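Local coordinates for protein purine nucleoside phosphorylase (Schistosoma mansoni, PDB 5KO6) that catalyses the reversible phosphorolysis of purine nucleosides such as inosine and guanosine to free base and ribose 1-phosphate, at residues Y194-G199 against S222-V227; N117-I122 against C216-M221; G129-I134 against L238-I243; G65-L70 against A82-L87; P27-I32 against V112-N117. All coordinates share one frame; numbering follows the deposited sequence.

Interaction 1: Y194-G199 against S222-V227; sequences YAFNGG and STVPEV. With R1P (1-O-phosphono-alpha-D-ribofuranose), chain C.
The end of strand 189-196 runs up to the turn that leads into helix 224-232, with the CA atoms of Phe196 and Val224 6.5 Å apart and Thr223 at the N-cap position. This is the C-terminal end of a sheet strand packed on a helix start beside the phosphate pocket of the purine nucleoside phosphorylase fold. Tyr194 carries the polar part: Ser222 N gives its hydrogen to Tyr194 OH at 3.1 Å in a nearly straight bond (165°), while the ring's CD1 rests on Val224 CG2 at 3.7 Å. Phe196 lays its ring against the helix start. Pro225 CD sits over one face of that ring, 4.1 Å from the centroid, as a CH-pi contact, and Val224 CB meets CD2. Leu145 of the second subunit also packs on Phe196. Thr223 OG1 donates to Ser222 OG and accepts from Asn117. Ser222 OG in turn gives its hydrogen to O2P of the bound ribose 1-phosphate at 2.6 Å.

Interaction 2: N117-I122 against C216-M221; sequences NLAGGI and CDVVGM. With CYT (6-aminopyrimidin-2(1H)-one), chain B; R1P (1-O-phosphono-alpha-D-ribofuranose), chain C.
Gly120 has no side chain where the bound cytosine comes against the strand: its CA lies 3.4 Å from cytosine N4, and Gly220 CA is 3.3 Å from cytosine O2. The two glycines thus line the base site, which Asn245 and Glu203 complete by hydrogen bonds to the cytosine. Gly120 and Val219 form an antiparallel hydrogen-bonded pair, Gly120 N to Val219 O and Val219 N to Gly120 O. Gly121 and Val218 follow as a non-hydrogen-bonded pair. At the end of strand 112-121, Ile122 N reaches Asp217 O at 2.8 Å from above the carbonyl plane, 41° out of it, where the regular pairing gives way. The Ile122 side chain turns back over the partner: CG2 touches Cys216 O at 3.4 Å, and CD1 meets Val219 CG1 obliquely at 4.0 Å. Ala119 CB presses on Val219 O at 3.3 Å. Leu118 N binds O3P of ribose 1-phosphate at 2.7 Å, and a water gives hydrogens to Leu118 O and to O2P, so the strand at Leu118 forms part of the phosphate site. Met221 lays its extended chain beside the sugar and the base, with Phe161 of the second subunit packing on it. Helix 205-213 covers Ile122 and Val219 through Leu212 and Leu211, whereas Val218 faces Val132 and Ile134 of strand 131-139 and Ile243 of strand 236-246.

Interaction 3: G129-I134 against L238-I243; sequences GDFVLI and LAVSLI
Val132 and Ser241 face each other as an antiparallel hydrogen-bonded pair, Val132 N to Ser241 O at 2.8 Å and Ser241 N to Val132 O at 2.9 Å. Ile134 N continues the pattern on Ala239 O, and at the other end Ile243 N binds Asp130 O while Gly129 N binds Ile243 O. The side chains sort onto two faces. On one, Leu133 and Val240 lie side by side pointing the same way, CD2 to CG2 at 3.8 Å, and the CE1 corner of the Phe131 ring meets Leu242 CD1 at 3.8 Å. A chi1 of 170° swings Leu242 CG away from its own backbone N and brings CD1 to 3.5 Å from Asp130 O. On the other, Val132 CG2 touches Ile243 CD1 at 3.8 Å, and Ile134 CD1 approaches Ser241 OG at 3.7 Å. These are strands 131-139 and 236-246, neighbours in the large mixed sheet at the core of this phosphorylase. Ser241 OG is hydrogen-bonded to Asn117 OD1, a buried polar link to strand 112-121. Further out, helix 259-283 covers the Phe131 face, where Trp276 meets the Phe131 ring with planes at about 60° and Phe277 packs on Val240, and Arg269 NE binds Gly129 O. Val218 of strand 218-220 packs on the Val132 face, touching Val132, Ile134, Ser241 and Ile243.

Interaction 4: G65-L70 against A82-L87; sequences GHVGNL and AMQGRL. With R1P (1-O-phosphono-alpha-D-ribofuranose), chain C.
Backbone hydrogen bonds join Asn69 and Gln84 both ways, Asn69 N to Gln84 O at 2.9 Å and Gln84 N to Asn69 O at 2.8 Å. A side-chain bond doubles this pair: Asn69 ND2 donates to Gln84 OE1 at 3.0 Å, nearly straight at 173°. The acceptor lies in the amide plane of Asn69, whereas the donor is tilted 23° from the carbonyl plane of Gln84, and the two amides are turned 57° against each other. Gln84 reaches this point on an extended chain. Weaker CA-H...O contacts flank the pair, Gly85 CA to Val67 O and Leu70 CA to Ala82 O. The segments are the open end of the beta hairpin of strands 69-75 and 78-84. Apolar contact is modest: Leu70 CD1 touches Met83 CG at 4.0 Å on the buried face, and Val67 CG2, on the exposed side, crosses the Gln84 chain at about a right angle, 3.9 Å from CG. The charged group lies just past Gly85, where Arg86 NH1 makes a weak hydrogen bond to O1P of ribose 1-phosphate at 3.0 Å; Thr116 O also accepts from NH1, and Glu226 forms a salt bridge with NH2.

Interaction 5: P27-I32 against V112-N117; sequences PDIGII and VLLITN. With R1P (1-O-phosphono-alpha-D-ribofuranose), chain C.
Strands 29-32 and 112-121 run parallel at the centre of the mixed sheet, an alpha/beta core in which Gly30 N binds Val112 O, Leu114 N binds Gly30 O, Ile32 N binds Leu114 O and Thr116 N binds Ile32 O. Packing is closest at Gly30, which has no side chain: Leu113 CD1 moves in to 3.5 Å from Gly30 O and also meets Ile32 CD1 at 4.0 Å. With chi1 at 176°, Leu113 CG stands opposite its own N, which carries the branch across to Gly30. On the other face Ile29 CG2 meets Leu114 CD1 at 4.1 Å, and Ile31 CG2 meets Leu114 CB at the same distance. Helix 95-108 covers the Leu113 and Ile32 face, and Phe277 and Ile281 of helix 259-283 cover Leu114. The looser side is the start of the pair, where partly exposed Asp28 turns its carboxylate away and Asp28 O stays 3.6 Å from Val112 N. At the far end Asn117 CB comes to 3.2 Å from O2P of ribose 1-phosphate.

How the interactions relate
The five contacts share one mixed sheet, and interactions 1, 2, 4 and 5 reach the same ribose 1-phosphate. Asn117, common to interactions 2 and 5, ties them to interactions 1 and 3: its ND2 is 2.9 Å from Thr223 OG1, and its OD1 is 2.6 Å from Ser241 OG. Arg86 of interaction 4 reaches interaction 1 at Glu226 (NH2 to OE1 2.8 Å) and interaction 5 at Thr116 (NH1 to O 2.8 Å), and Met83 N lies 3.1 Å from Ile31 O between neighbouring strands. Interactions 1 and 2 adjoin, Ala195 N lying 2.8 Å from Val218 O. Interactions 3 and 4 stay apart, their centres about 21 Å from each other.

Interaction 1: Y194-G199 against S222-V227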
# COMPACT_ATOMS: atom_id res chain seq x y z
N TYR A 194 -0.58 15.79 -7.95
CA TYR A 194 -0.42 15.58 -6.51
C TYR A 194 -0.16 14.11 -6.22
O TYR A 194 -0.99 13.25 -6.54
CB TYR A 194 -1.70 16.04 -5.80
CG TYR A 194 -1.73 15.94 -4.29
CD1 TYR A 194 -2.09 14.75 -3.65
CD2 TYR A 194 -1.50 17.07 -3.49
CE1 TYR A 194 -2.17 14.67 -2.28
CE2 TYR A 194 -1.58 17.01 -2.11
CZ TYR A 194 -1.91 15.80 -1.50
OH TYR A 194 -2.01 15.74 -0.15
N ALA A 195 0.95 13.82 -5.54
CA ALA A 195 1.21 12.47 -5.05
C ALA A 195 0.68 12.34 -3.63
O ALA A 195 1.01 13.15 -2.77
CB ALA A 195 2.71 12.19 -5.03
N PHE A 196 -0.14 11.31 -3.40
CA PHE A 196 -0.67 11.01 -2.08
C PHE A 196 0.29 10.07 -1.36
O PHE A 196 0.40 8.89 -1.71
CB PHE A 196 -2.06 10.40 -2.22
CG PHE A 196 -2.74 10.06 -0.91
CD1 PHE A 196 -2.39 10.67 0.30
CD2 PHE A 196 -3.78 9.14 -0.89
CE1 PHE A 196 -3.04 10.34 1.49
CE2 PHE A 196 -4.45 8.79 0.29
CZ PHE A 196 -4.07 9.41 1.49
N ASN A 197 1.02 10.61 -0.38
CA ASN A 197 1.80 9.85 0.59
C ASN A 197 0.92 9.63 1.81
O ASN A 197 0.54 10.59 2.49
CB ASN A 197 3.03 10.67 0.99
CG ASN A 197 3.74 10.12 2.21
OD1 ASN A 197 3.72 8.92 2.47
ND2 ASN A 197 4.37 11.02 2.98
N GLY A 198 0.59 8.37 2.10
CA GLY A 198 -0.30 8.10 3.22
C GLY A 198 0.15 8.75 4.52
O GLY A 198 -0.68 9.18 5.33
N GLY A 199 1.46 8.80 4.76
CA GLY A 199 1.99 9.47 5.94
C GLY A 199 1.96 8.59 7.18
O GLY A 199 1.64 7.42 7.11
N SER A 222 -3.14 14.12 2.23
CA SER A 222 -4.58 14.31 2.34
C SER A 222 -5.16 14.39 0.93
O SER A 222 -4.50 14.05 -0.06
CB SER A 222 -4.90 15.58 3.14
OG SER A 222 -4.56 16.73 2.38
N THR A 223 -6.42 14.84 0.87
CA THR A 223 -7.05 15.36 -0.34
C THR A 223 -7.53 14.27 -1.28
O THR A 223 -8.70 14.25 -1.64
CB THR A 223 -6.15 16.38 -1.03
OG1 THR A 223 -5.93 17.48 -0.13
CG2 THR A 223 -6.78 16.91 -2.31
N VAL A 224 -6.64 13.37 -1.71
CA VAL A 224 -7.05 12.32 -2.66
C VAL A 224 -8.22 11.50 -2.13
O VAL A 224 -9.15 11.22 -2.90
CB VAL A 224 -5.83 11.51 -3.11
CG1 VAL A 224 -6.25 10.20 -3.83
CG2 VAL A 224 -4.91 12.36 -4.00
N PRO A 225 -8.26 11.09 -0.85
CA PRO A 225 -9.45 10.31 -0.40
C PRO A 225 -10.75 11.08 -0.57
O PRO A 225 -11.74 10.52 -1.08
CB PRO A 225 -9.12 9.99 1.07
CG PRO A 225 -7.61 10.01 1.11
CD PRO A 225 -7.23 11.16 0.21
N GLU A 226 -10.77 12.36 -0.19
CA GLU A 226 -12.00 13.15 -0.33
C GLU A 226 -12.35 13.38 -1.79
O GLU A 226 -13.53 13.37 -2.16
CB GLU A 226 -11.84 14.53 0.32
CG GLU A 226 -11.46 14.53 1.76
CD GLU A 226 -9.96 14.59 1.93
OE1 GLU A 226 -9.40 15.69 2.12
OE2 GLU A 226 -9.34 13.53 1.84
N VAL A 227 -11.34 13.65 -2.63
CA VAL A 227 -11.57 13.80 -4.06
C VAL A 227 -12.26 12.57 -4.62
O VAL A 227 -13.20 12.67 -5.42
CB VAL A 227 -10.23 14.06 -4.79
CG1 VAL A 227 -10.42 13.95 -6.30
CG2 VAL A 227 -9.68 15.42 -4.42
C5 R1P C . 1.90 17.84 7.65
O5 R1P C . 2.64 18.99 7.90
C4 R1P C . 0.41 18.17 7.59
O4 R1P C . 0.21 19.10 6.67
C1 R1P C . -0.82 18.48 5.62
C2 R1P C . -0.55 17.15 5.63
O2 R1P C . -1.67 16.36 5.07
C3 R1P C . -0.39 16.89 7.11
O3 R1P C . -1.62 16.82 7.70
O1 R1P C . -2.08 18.71 6.09
P R1P C . -3.25 19.10 5.01
O1P R1P C . -4.57 18.84 5.70
O2P R1P C . -3.05 18.22 3.81
O3P R1P C . -3.07 20.55 4.71

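Interaction 2: N117-I122 against C216-M221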
# COMPACT_ATOMS: atom_id res chain seq x y z
N ASN A 117 -4.83 22.24 0.92
CA ASN A 117 -3.91 21.45 1.72
C ASN A 117 -2.54 22.13 1.71
O ASN A 117 -2.27 23.00 0.88
CB ASN A 117 -3.79 20.00 1.21
CG ASN A 117 -3.24 19.90 -0.21
OD1 ASN A 117 -2.09 20.27 -0.48
ND2 ASN A 117 -4.05 19.38 -1.12
N LEU A 118 -1.69 21.70 2.64
CA LEU A 118 -0.27 22.04 2.64
C LEU A 118 0.49 20.85 2.10
O LEU A 118 0.19 19.70 2.45
CB LEU A 118 0.21 22.35 4.06
CG LEU A 118 0.09 23.79 4.58
CD1 LEU A 118 1.13 24.71 3.95
CD2 LEU A 118 -1.30 24.34 4.38
N ALA A 119 1.46 21.10 1.22
CA ALA A 119 2.14 20.02 0.53
C ALA A 119 3.61 20.36 0.33
O ALA A 119 4.02 21.52 0.42
CB ALA A 119 1.50 19.76 -0.84
N GLY A 120 4.40 19.32 0.06
CA GLY A 120 5.79 19.50 -0.31
C GLY A 120 5.93 19.64 -1.82
O GLY A 120 5.24 18.96 -2.58
N GLY A 121 6.82 20.53 -2.24
CA GLY A 121 7.07 20.76 -3.65
C GLY A 121 8.09 19.76 -4.17
O GLY A 121 9.15 19.57 -3.57
N ILE A 122 7.76 19.13 -5.29
CA ILE A 122 8.67 18.25 -6.00
C ILE A 122 9.19 18.91 -7.27
O ILE A 122 10.39 18.91 -7.53
CB ILE A 122 8.00 16.89 -6.31
CG1 ILE A 122 7.51 16.22 -5.02
CG2 ILE A 122 8.95 15.99 -7.07
CD1 ILE A 122 8.64 15.75 -4.10
N CYS A 216 5.56 13.56 -10.52
CA CYS A 216 4.80 14.23 -9.47
C CYS A 216 5.30 15.66 -9.31
O CYS A 216 6.51 15.93 -9.39
CB CYS A 216 4.97 13.51 -8.13
SG CYS A 216 4.40 11.83 -8.16
N ASP A 217 4.36 16.58 -9.10
CA ASP A 217 4.72 17.97 -8.86
C ASP A 217 4.71 18.35 -7.39
O ASP A 217 5.51 19.19 -6.98
CB ASP A 217 3.79 18.91 -9.64
CG ASP A 217 3.90 18.70 -11.13
OD1 ASP A 217 4.99 19.00 -11.69
OD2 ASP A 217 2.93 18.25 -11.76
N VAL A 218 3.80 17.76 -6.60
CA VAL A 218 3.68 18.05 -5.18
C VAL A 218 3.35 16.73 -4.49
O VAL A 218 2.93 15.76 -5.13
CB VAL A 218 2.59 19.10 -4.85
CG1 VAL A 218 2.79 20.36 -5.66
CG2 VAL A 218 1.21 18.55 -5.09
N VAL A 219 3.55 16.69 -3.17
CA VAL A 219 3.28 15.49 -2.38
C VAL A 219 2.66 15.90 -1.05
O VAL A 219 3.09 16.88 -0.43
CB VAL A 219 4.55 14.64 -2.17
CG1 VAL A 219 5.65 15.46 -1.50
CG2 VAL A 219 4.25 13.39 -1.36
N GLY A 220 1.62 15.18 -0.63
CA GLY A 220 0.99 15.47 0.64
C GLY A 220 0.23 14.27 1.14
O GLY A 220 0.20 13.22 0.49
N MET A 221 -0.41 14.43 2.30
CA MET A 221 -0.98 13.31 3.05
C MET A 221 -2.50 13.38 3.13
O MET A 221 -3.10 12.78 4.03
CB MET A 221 -0.40 13.27 4.46
CG MET A 221 1.11 13.36 4.49
SD MET A 221 1.67 13.39 6.22
CE MET A 221 3.38 13.78 5.97
N3 CYT B . 4.88 17.28 3.01
C4 CYT B . 5.46 18.47 3.20
N1 CYT B . 2.87 18.17 3.93
C2 CYT B . 3.59 17.10 3.37
O2 CYT B . 3.03 16.01 3.22
N4 CYT B . 6.73 18.61 2.84
C5 CYT B . 4.75 19.58 3.77
C6 CYT B . 3.47 19.38 4.12
C5 R1P C . 1.90 17.84 7.65
O5 R1P C . 2.64 18.99 7.90
C4 R1P C . 0.41 18.17 7.59
O4 R1P C . 0.21 19.10 6.67
C1 R1P C . -0.82 18.48 5.62
C2 R1P C . -0.55 17.15 5.63
O2 R1P C . -1.67 16.36 5.07
C3 R1P C . -0.39 16.89 7.11
O3 R1P C . -1.62 16.82 7.70
O1 R1P C . -2.08 18.71 6.09
P R1P C . -3.25 19.10 5.01
O1P R1P C . -4.57 18.84 5.70
O2P R1P C . -3.05 18.22 3.81
O3P R1P C . -3.07 20.55 4.71
O HOH W 1 -1.45 17.66 1.69

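Interaction 3: G129-I134 against L238-I243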
# COMPACT_ATOMS: atom_id res chain seq x y z
N GLY A 129 5.41 28.92 -0.27
CA GLY A 129 4.41 29.94 -0.44
C GLY A 129 3.71 29.96 -1.79
O GLY A 129 2.79 30.77 -1.97
N ASP A 130 4.10 29.10 -2.73
CA ASP A 130 3.40 29.03 -4.01
C ASP A 130 2.11 28.21 -3.85
O ASP A 130 1.95 27.42 -2.91
CB ASP A 130 4.26 28.34 -5.08
CG ASP A 130 5.38 29.23 -5.60
OD1 ASP A 130 5.38 30.45 -5.34
OD2 ASP A 130 6.26 28.69 -6.32
N PHE A 131 1.18 28.42 -4.78
CA PHE A 131 -0.05 27.64 -4.85
C PHE A 131 -0.02 26.74 -6.08
O PHE A 131 0.44 27.16 -7.15
CB PHE A 131 -1.27 28.56 -4.99
CG PHE A 131 -1.43 29.54 -3.86
CD1 PHE A 131 -1.76 29.10 -2.59
CD2 PHE A 131 -1.30 30.89 -4.08
CE1 PHE A 131 -1.91 30.01 -1.55
CE2 PHE A 131 -1.47 31.80 -3.05
CZ PHE A 131 -1.78 31.35 -1.79
N VAL A 132 -0.53 25.53 -5.94
CA VAL A 132 -0.64 24.59 -7.06
C VAL A 132 -2.10 24.17 -7.21
O VAL A 132 -2.68 23.56 -6.30
CB VAL A 132 0.26 23.37 -6.87
CG1 VAL A 132 0.10 22.39 -8.04
CG2 VAL A 132 1.71 23.82 -6.75
N LEU A 133 -2.69 24.50 -8.35
CA LEU A 133 -4.00 23.96 -8.70
C LEU A 133 -3.81 22.50 -9.10
O LEU A 133 -3.07 22.20 -10.04
CB LEU A 133 -4.55 24.74 -9.89
CG LEU A 133 -4.62 26.27 -9.74
CD1 LEU A 133 -5.20 26.90 -11.00
CD2 LEU A 133 -5.45 26.63 -8.52
N ILE A 134 -4.48 21.59 -8.40
CA ILE A 134 -4.25 20.17 -8.63
C ILE A 134 -5.03 19.74 -9.87
O ILE A 134 -6.25 19.96 -9.94
CB ILE A 134 -4.63 19.33 -7.41
CG1 ILE A 134 -3.78 19.75 -6.21
CG2 ILE A 134 -4.44 17.85 -7.70
CD1 ILE A 134 -2.31 19.87 -6.51
N LEU A 238 -12.45 21.39 -6.72
CA LEU A 238 -11.25 22.18 -6.91
C LEU A 238 -10.35 21.92 -5.71
O LEU A 238 -10.80 22.03 -4.57
CB LEU A 238 -11.59 23.67 -6.94
CG LEU A 238 -10.37 24.61 -6.90
CD1 LEU A 238 -9.57 24.54 -8.21
CD2 LEU A 238 -10.81 26.04 -6.63
N ALA A 239 -9.09 21.56 -5.96
CA ALA A 239 -8.14 21.30 -4.88
C ALA A 239 -6.88 22.12 -5.13
O ALA A 239 -6.33 22.11 -6.23
CB ALA A 239 -7.80 19.81 -4.75
N VAL A 240 -6.44 22.86 -4.10
CA VAL A 240 -5.30 23.76 -4.21
C VAL A 240 -4.31 23.41 -3.11
O VAL A 240 -4.68 23.36 -1.93
CB VAL A 240 -5.74 25.23 -4.09
CG1 VAL A 240 -4.53 26.14 -4.20
CG2 VAL A 240 -6.78 25.55 -5.15
N SER A 241 -3.07 23.16 -3.49
CA SER A 241 -1.99 22.93 -2.53
C SER A 241 -1.23 24.22 -2.29
O SER A 241 -0.94 24.96 -3.23
CB SER A 241 -1.00 21.90 -3.06
OG SER A 241 -1.52 20.58 -3.00
N LEU A 242 -0.93 24.49 -1.02
CA LEU A 242 0.01 25.54 -0.65
C LEU A 242 1.34 24.86 -0.36
O LEU A 242 1.41 23.92 0.43
CB LEU A 242 -0.49 26.26 0.60
CG LEU A 242 0.48 27.23 1.27
CD1 LEU A 242 0.97 28.32 0.31
CD2 LEU A 242 -0.21 27.87 2.48
N ILE A 243 2.40 25.33 -1.02
CA ILE A 243 3.69 24.65 -0.96
C ILE A 243 4.43 25.10 0.30
O ILE A 243 4.76 26.28 0.44
CB ILE A 243 4.51 24.95 -2.22
CG1 ILE A 243 3.74 24.49 -3.46
CG2 ILE A 243 5.88 24.31 -2.13
CD1 ILE A 243 3.38 23.02 -3.44
O HOH W 2 -8.30 21.23 -8.70

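Interaction 4: G65-L70 against A82-L87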
# COMPACT_ATOMS: atom_id res chain seq x y z
N GLY A 65 -8.43 13.98 19.07
CA GLY A 65 -8.78 15.22 19.71
C GLY A 65 -8.80 16.38 18.72
O GLY A 65 -8.92 16.21 17.50
N HIS A 66 -8.69 17.58 19.29
CA HIS A 66 -8.71 18.83 18.53
C HIS A 66 -10.09 19.08 17.94
O HIS A 66 -11.02 18.30 18.16
CB HIS A 66 -7.59 18.87 17.49
CG HIS A 66 -6.22 18.69 18.08
ND1 HIS A 66 -5.51 19.73 18.65
CD2 HIS A 66 -5.45 17.59 18.21
CE1 HIS A 66 -4.36 19.27 19.10
NE2 HIS A 66 -4.29 17.98 18.84
N VAL A 67 -10.24 20.19 17.22
CA VAL A 67 -11.57 20.63 16.79
C VAL A 67 -12.19 19.63 15.82
O VAL A 67 -11.50 19.01 14.99
CB VAL A 67 -11.49 22.04 16.17
CG1 VAL A 67 -10.76 22.01 14.83
CG2 VAL A 67 -12.88 22.65 16.03
N GLY A 68 -13.51 19.46 15.93
CA GLY A 68 -14.26 18.64 15.00
C GLY A 68 -15.70 19.12 14.91
O GLY A 68 -16.56 18.64 15.65
N ASN A 69 -15.95 20.08 14.02
CA ASN A 69 -17.27 20.67 13.85
C ASN A 69 -17.63 20.73 12.38
O ASN A 69 -16.77 20.93 11.52
CB ASN A 69 -17.28 22.13 14.32
CG ASN A 69 -17.04 22.27 15.80
OD1 ASN A 69 -17.63 21.57 16.62
ND2 ASN A 69 -16.19 23.23 16.16
N LEU A 70 -18.91 20.56 12.09
CA LEU A 70 -19.49 20.92 10.81
C LEU A 70 -20.06 22.32 10.95
O LEU A 70 -20.85 22.57 11.87
CB LEU A 70 -20.60 19.93 10.46
CG LEU A 70 -20.85 19.66 8.98
CD1 LEU A 70 -19.58 19.13 8.32
CD2 LEU A 70 -21.99 18.67 8.85
N ALA A 82 -18.80 23.55 5.88
CA ALA A 82 -17.36 23.34 6.05
C ALA A 82 -17.10 22.25 7.08
O ALA A 82 -17.82 22.14 8.08
CB ALA A 82 -16.69 24.62 6.55
N MET A 83 -16.06 21.45 6.83
CA MET A 83 -15.51 20.57 7.86
C MET A 83 -14.44 21.34 8.60
O MET A 83 -13.42 21.72 8.01
CB MET A 83 -14.93 19.31 7.24
CG MET A 83 -15.99 18.42 6.63
SD MET A 83 -15.43 16.80 6.07
CE MET A 83 -15.24 15.93 7.63
N GLN A 84 -14.66 21.61 9.88
CA GLN A 84 -13.68 22.29 10.73
C GLN A 84 -12.98 21.20 11.54
O GLN A 84 -13.50 20.74 12.56
CB GLN A 84 -14.36 23.31 11.62
CG GLN A 84 -13.39 24.14 12.43
CD GLN A 84 -14.09 25.19 13.23
OE1 GLN A 84 -15.03 24.90 13.97
NE2 GLN A 84 -13.65 26.43 13.08
N GLY A 85 -11.79 20.81 11.10
CA GLY A 85 -11.15 19.64 11.67
C GLY A 85 -11.22 18.50 10.68
O GLY A 85 -12.13 17.66 10.73
N ARG A 86 -10.27 18.47 9.76
CA ARG A 86 -10.26 17.51 8.68
C ARG A 86 -9.88 16.12 9.19
O ARG A 86 -9.11 15.97 10.13
CB ARG A 86 -9.23 17.99 7.66
CG ARG A 86 -8.88 17.03 6.59
CD ARG A 86 -7.82 17.68 5.75
NE ARG A 86 -8.04 17.45 4.34
CZ ARG A 86 -7.52 18.21 3.39
NH1 ARG A 86 -6.75 19.25 3.71
NH2 ARG A 86 -7.77 17.92 2.12
N LEU A 87 -10.46 15.09 8.57
CA LEU A 87 -10.09 13.72 8.90
C LEU A 87 -8.98 13.26 7.95
O LEU A 87 -9.17 13.24 6.73
CB LEU A 87 -11.29 12.79 8.72
CG LEU A 87 -12.56 13.23 9.45
CD1 LEU A 87 -13.68 12.25 9.12
CD2 LEU A 87 -12.29 13.27 10.92
C5 R1P C . 1.90 17.84 7.65
O5 R1P C . 2.64 18.99 7.90
C4 R1P C . 0.41 18.17 7.59
O4 R1P C . 0.21 19.10 6.67
C1 R1P C . -0.82 18.48 5.62
C2 R1P C . -0.55 17.15 5.63
O2 R1P C . -1.67 16.36 5.07
C3 R1P C . -0.39 16.89 7.11
O3 R1P C . -1.62 16.82 7.70
O1 R1P C . -2.08 18.71 6.09
P R1P C . -3.25 19.10 5.01
O1P R1P C . -4.57 18.84 5.70
O2P R1P C . -3.05 18.22 3.81
O3P R1P C . -3.07 20.55 4.71

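Interaction 5: P27-I32 against V112-N117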
# COMPACT_ATOMS: atom_id res chain seq x y z
N PRO A 27 -26.83 23.63 1.98
CA PRO A 27 -25.61 24.13 1.35
C PRO A 27 -25.46 23.61 -0.07
O PRO A 27 -25.83 22.48 -0.39
CB PRO A 27 -24.50 23.56 2.24
CG PRO A 27 -25.08 22.26 2.73
CD PRO A 27 -26.55 22.54 2.94
N ASP A 28 -24.89 24.47 -0.92
CA ASP A 28 -24.57 24.13 -2.30
C ASP A 28 -23.09 23.82 -2.49
O ASP A 28 -22.73 23.17 -3.48
CB ASP A 28 -24.92 25.30 -3.24
CG ASP A 28 -26.42 25.59 -3.29
OD1 ASP A 28 -27.22 24.63 -3.31
OD2 ASP A 28 -26.78 26.78 -3.33
N ILE A 29 -22.24 24.29 -1.58
CA ILE A 29 -20.79 24.19 -1.70
C ILE A 29 -20.26 23.63 -0.39
O ILE A 29 -20.73 24.02 0.69
CB ILE A 29 -20.18 25.58 -1.99
CG1 ILE A 29 -20.74 26.14 -3.29
CG2 ILE A 29 -18.65 25.53 -2.02
CD1 ILE A 29 -20.57 27.65 -3.44
N GLY A 30 -19.31 22.71 -0.48
CA GLY A 30 -18.60 22.19 0.67
C GLY A 30 -17.17 22.69 0.64
O GLY A 30 -16.63 22.93 -0.44
N ILE A 31 -16.58 22.89 1.81
CA ILE A 31 -15.17 23.26 1.91
C ILE A 31 -14.45 22.41 2.96
O ILE A 31 -15.00 22.09 4.02
CB ILE A 31 -14.91 24.77 2.12
CG1 ILE A 31 -15.32 25.22 3.51
CG2 ILE A 31 -15.61 25.61 1.06
CD1 ILE A 31 -14.96 26.67 3.80
N ILE A 32 -13.22 22.03 2.65
CA ILE A 32 -12.34 21.30 3.56
C ILE A 32 -11.00 22.00 3.47
O ILE A 32 -10.47 22.18 2.37
CB ILE A 32 -12.20 19.82 3.14
CG1 ILE A 32 -13.55 19.09 3.22
CG2 ILE A 32 -11.15 19.13 4.01
CD1 ILE A 32 -13.52 17.67 2.66
N VAL A 112 -20.40 21.17 -5.31
CA VAL A 112 -19.01 21.58 -5.53
C VAL A 112 -18.29 21.52 -4.19
O VAL A 112 -18.81 22.04 -3.19
CB VAL A 112 -18.94 23.00 -6.10
CG1 VAL A 112 -17.50 23.50 -6.17
CG2 VAL A 112 -19.59 23.06 -7.48
N LEU A 113 -17.12 20.88 -4.17
CA LEU A 113 -16.27 20.77 -2.99
C LEU A 113 -14.95 21.49 -3.27
O LEU A 113 -14.27 21.18 -4.25
CB LEU A 113 -16.03 19.30 -2.64
CG LEU A 113 -15.09 18.97 -1.49
CD1 LEU A 113 -15.62 19.55 -0.18
CD2 LEU A 113 -14.91 17.44 -1.38
N LEU A 114 -14.62 22.46 -2.43
CA LEU A 114 -13.37 23.20 -2.52
C LEU A 114 -12.44 22.73 -1.42
O LEU A 114 -12.83 22.69 -0.25
CB LEU A 114 -13.62 24.71 -2.38
CG LEU A 114 -14.73 25.30 -3.25
CD1 LEU A 114 -14.88 26.79 -2.95
CD2 LEU A 114 -14.45 25.07 -4.74
N ILE A 115 -11.20 22.38 -1.78
CA ILE A 115 -10.26 21.75 -0.85
C ILE A 115 -8.94 22.50 -0.91
O ILE A 115 -8.44 22.82 -2.00
CB ILE A 115 -10.03 20.27 -1.22
CG1 ILE A 115 -11.36 19.51 -1.30
CG2 ILE A 115 -9.09 19.62 -0.21
CD1 ILE A 115 -11.19 18.09 -1.80
N THR A 116 -8.35 22.77 0.26
CA THR A 116 -6.96 23.21 0.33
C THR A 116 -6.14 22.23 1.16
O THR A 116 -6.67 21.48 1.99
CB THR A 116 -6.81 24.62 0.90
OG1 THR A 116 -7.34 24.69 2.24
CG2 THR A 116 -7.52 25.64 0.01
N ASN A 117 -4.83 22.24 0.92
CA ASN A 117 -3.91 21.45 1.72
C ASN A 117 -2.54 22.13 1.71
O ASN A 117 -2.27 23.00 0.88
CB ASN A 117 -3.79 20.00 1.21
CG ASN A 117 -3.24 19.90 -0.21
OD1 ASN A 117 -2.09 20.27 -0.48
ND2 ASN A 117 -4.05 19.38 -1.12
C5 R1P C . 1.90 17.84 7.65
O5 R1P C . 2.64 18.99 7.90
C4 R1P C . 0.41 18.17 7.59
O4 R1P C . 0.21 19.10 6.67
C1 R1P C . -0.82 18.48 5.62
C2 R1P C . -0.55 17.15 5.63
O2 R1P C . -1.67 16.36 5.07
C3 R1P C . -0.39 16.89 7.11
O3 R1P C . -1.62 16.82 7.70
O1 R1P C . -2.08 18.71 6.09
P R1P C . -3.25 19.10 5.01
O1P R1P C . -4.57 18.84 5.70
O2P R1P C . -3.05 18.22 3.81
O3P R1P C . -3.07 20.55 4.71